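Local coordinates for protein of unknown function with ferredoxin-like fold (Caulobacter crescentus, PDB 3BM7) that is of unknown function but, as a member of the antibiotic biosynthesis monooxygenase family, may be a small oxidoreductase, at residues Ala46-Asn51 with Thr88-Ala93. Numbering follows the deposited sequence.
With EDO (1,2-ethanediol), chain B.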
loop_
_atom_site.group_PDB
_atom_site.type_symbol
_atom_site.label_atom_id
_atom_site.label_comp_id
_atom_site.label_asym_id
_atom_site.label_seq_id
_atom_site.Cartn_x
_atom_site.Cartn_y
_atom_site.Cartn_z
ATOM N N ALA A 46 7.476 8.755 -12.092
ATOM C CA ALA A 46 6.952 9.874 -12.797
ATOM C C ALA A 46 6.398 9.451 -14.165
ATOM O O ALA A 46 5.368 9.949 -14.574
ATOM C CB ALA A 46 8.052 10.965 -12.954
ATOM N N LYS A 47 7.091 8.563 -14.879
ATOM C CA LYS A 47 6.629 8.048 -16.159
ATOM C C LYS A 47 5.330 7.231 -16.037
ATOM O O LYS A 47 4.388 7.391 -16.838
ATOM C CB LYS A 47 7.746 7.254 -16.853
ATOM C CG LYS A 47 8.908 8.179 -17.298
ATOM C CD LYS A 47 10.126 7.442 -17.841
ATOM C CE LYS A 47 11.283 8.461 -18.106
ATOM N NZ LYS A 47 12.639 7.819 -18.168
ATOM N N VAL A 48 5.312 6.393 -15.024
ATOM C CA VAL A 48 4.147 5.521 -14.738
ATOM C C VAL A 48 2.941 6.429 -14.523
ATOM O O VAL A 48 1.904 6.299 -15.203
ATOM C CB VAL A 48 4.384 4.590 -13.559
ATOM C CG1 VAL A 48 3.051 3.969 -13.156
ATOM C CG2 VAL A 48 5.397 3.516 -13.915
ATOM N N LYS A 49 3.075 7.354 -13.571
ATOM C CA LYS A 49 1.943 8.287 -13.286
ATOM C C LYS A 49 1.508 9.185 -14.441
ATOM O O LYS A 49 0.305 9.450 -14.667
ATOM C CB LYS A 49 2.233 9.094 -12.019
ATOM C CG LYS A 49 2.372 8.194 -10.836
ATOM C CD LYS A 49 2.562 8.937 -9.538
ATOM C CE LYS A 49 3.720 8.394 -8.767
ATOM N NZ LYS A 49 3.695 8.882 -7.375
ATOM N N ALA A 50 2.463 9.654 -15.235
ATOM C CA ALA A 50 2.150 10.457 -16.305
ATOM C C ALA A 50 1.527 9.714 -17.473
ATOM O O ALA A 50 0.726 10.306 -18.192
ATOM C CB ALA A 50 3.459 11.195 -16.805
ATOM N N ASN A 51 1.943 8.474 -17.726
ATOM C CA ASN A 51 1.588 7.741 -18.937
ATOM C C ASN A 51 0.472 6.720 -18.827
ATOM O O ASN A 51 -0.103 6.340 -19.851
ATOM C CB ASN A 51 2.824 7.031 -19.509
ATOM C CG ASN A 51 3.913 7.987 -19.895
ATOM O OD1 ASN A 51 3.643 9.084 -20.393
ATOM N ND2 ASN A 51 5.159 7.568 -19.732
ATOM N N THR A 88 5.840 -2.124 -20.488
ATOM C CA THR A 88 6.306 -0.925 -21.143
ATOM C C THR A 88 7.834 -0.878 -21.303
ATOM O O THR A 88 8.560 -1.485 -20.510
ATOM C CB THR A 88 5.883 0.367 -20.419
ATOM O OG1 THR A 88 6.602 0.484 -19.187
ATOM C CG2 THR A 88 4.361 0.400 -20.178
ATOM N N ASP A 89 8.317 -0.163 -22.318
ATOM C CA ASP A 89 9.771 -0.041 -22.526
ATOM C C ASP A 89 10.474 0.693 -21.382
ATOM O O ASP A 89 11.622 0.391 -21.051
ATOM C CB ASP A 89 10.105 0.627 -23.876
ATOM C CG ASP A 89 9.477 2.010 -24.040
ATOM O OD1 ASP A 89 8.693 2.446 -23.172
ATOM O OD2 ASP A 89 9.741 2.650 -25.079
ATOM N N TYR A 90 9.800 1.674 -20.787
ATOM C CA TYR A 90 10.379 2.383 -19.655
ATOM C C TYR A 90 10.394 1.554 -18.376
ATOM O O TYR A 90 11.315 1.678 -17.587
ATOM C CB TYR A 90 9.748 3.783 -19.476
ATOM C CG TYR A 90 8.253 3.808 -19.287
ATOM C CD1 TYR A 90 7.690 3.681 -18.026
ATOM C CD2 TYR A 90 7.401 4.005 -20.365
ATOM C CE1 TYR A 90 6.302 3.694 -17.864
ATOM C CE2 TYR A 90 6.028 4.049 -20.207
ATOM C CZ TYR A 90 5.487 3.909 -18.957
ATOM O OH TYR A 90 4.111 3.943 -18.817
ATOM N N PHE A 91 9.391 0.716 -18.162
ATOM C CA PHE A 91 9.433 -0.222 -17.036
ATOM C C PHE A 91 10.601 -1.214 -17.184
ATOM O O PHE A 91 11.369 -1.442 -16.249
ATOM C CB PHE A 91 8.110 -0.976 -16.887
ATOM C CG PHE A 91 8.062 -1.897 -15.743
ATOM C CD1 PHE A 91 7.665 -1.458 -14.493
ATOM C CD2 PHE A 91 8.374 -3.235 -15.912
ATOM C CE1 PHE A 91 7.612 -2.322 -13.417
ATOM C CE2 PHE A 91 8.308 -4.104 -14.849
ATOM C CZ PHE A 91 7.922 -3.656 -13.599
ATOM N N LYS A 92 10.736 -1.774 -18.382
ATOM C CA LYS A 92 11.819 -2.704 -18.653
ATOM C C LYS A 92 13.204 -2.055 -18.517
ATOM O O LYS A 92 14.098 -2.666 -17.907
ATOM C CB LYS A 92 11.605 -3.375 -20.012
ATOM C CG LYS A 92 10.382 -4.311 -20.036
ATOM C CD LYS A 92 10.183 -5.046 -21.346
ATOM C CE LYS A 92 9.957 -4.140 -22.528
ATOM N NZ LYS A 92 9.892 -4.898 -23.807
ATOM N N ALA A 93 13.368 -0.842 -19.024
ATOM C CA ALA A 93 14.628 -0.112 -18.947
ATOM C C ALA A 93 14.930 0.184 -17.480
ATOM O O ALA A 93 16.072 0.049 -17.028
ATOM C CB ALA A 93 14.577 1.179 -19.765
HETATM C C1 EDO B . -2.644 9.425 -18.108
HETATM O O1 EDO B . -1.559 9.052 -18.956
HETATM C C2 EDO B . -2.171 9.385 -16.664
HETATM O O2 EDO B . -3.192 9.917 -15.820
#
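With its CG between the backbone N and the carbonyl carbon (chi1 58°), Tyr90 swings its ring away from helix 89-98 and against Lys47, whose CG stands beside its own backbone N (chi1 -68°). This joins two helices that pack against the four-stranded antiparallel sheet of a ferredoxin-like fold; here the short segments run antiparallel, their axes 10.6 Å apart. At that spacing a long aromatic residue suits the place, because its ring can reach across to Lys47, Val48 and Asn51 while the hydroxyl hydrogen-bonds to Glu52, just past the end of helix 34-51. Lys47 CB sits over a face of the ring, 4.2 Å from its centroid, in a CH-pi contact. Its extended chain then slides past the tyrosine in the opposite sense, CD meeting Tyr90 CB, so the apolar stem packs while NZ pairs with Asp43. Val48 meets the tyrosine with one methyl, CG2 lying 4.1 Å from Tyr90 CE1; compact and apolar, it also packs on Cys55 and Tyr58 of the sheet. Thr88, the N-cap of helix 89-98, carries its hydroxyl on a short side chain, so OG1 can accept from Phe91 N (3.0 Å), and that same oxygen lies over the centre of the Tyr90 ring. Beside the tyrosine hydroxyl, Asn51 packs by its aliphatic carbon, CB standing 3.4 Å from Tyr90 OH, with the amide plane tilted 59° from the ring.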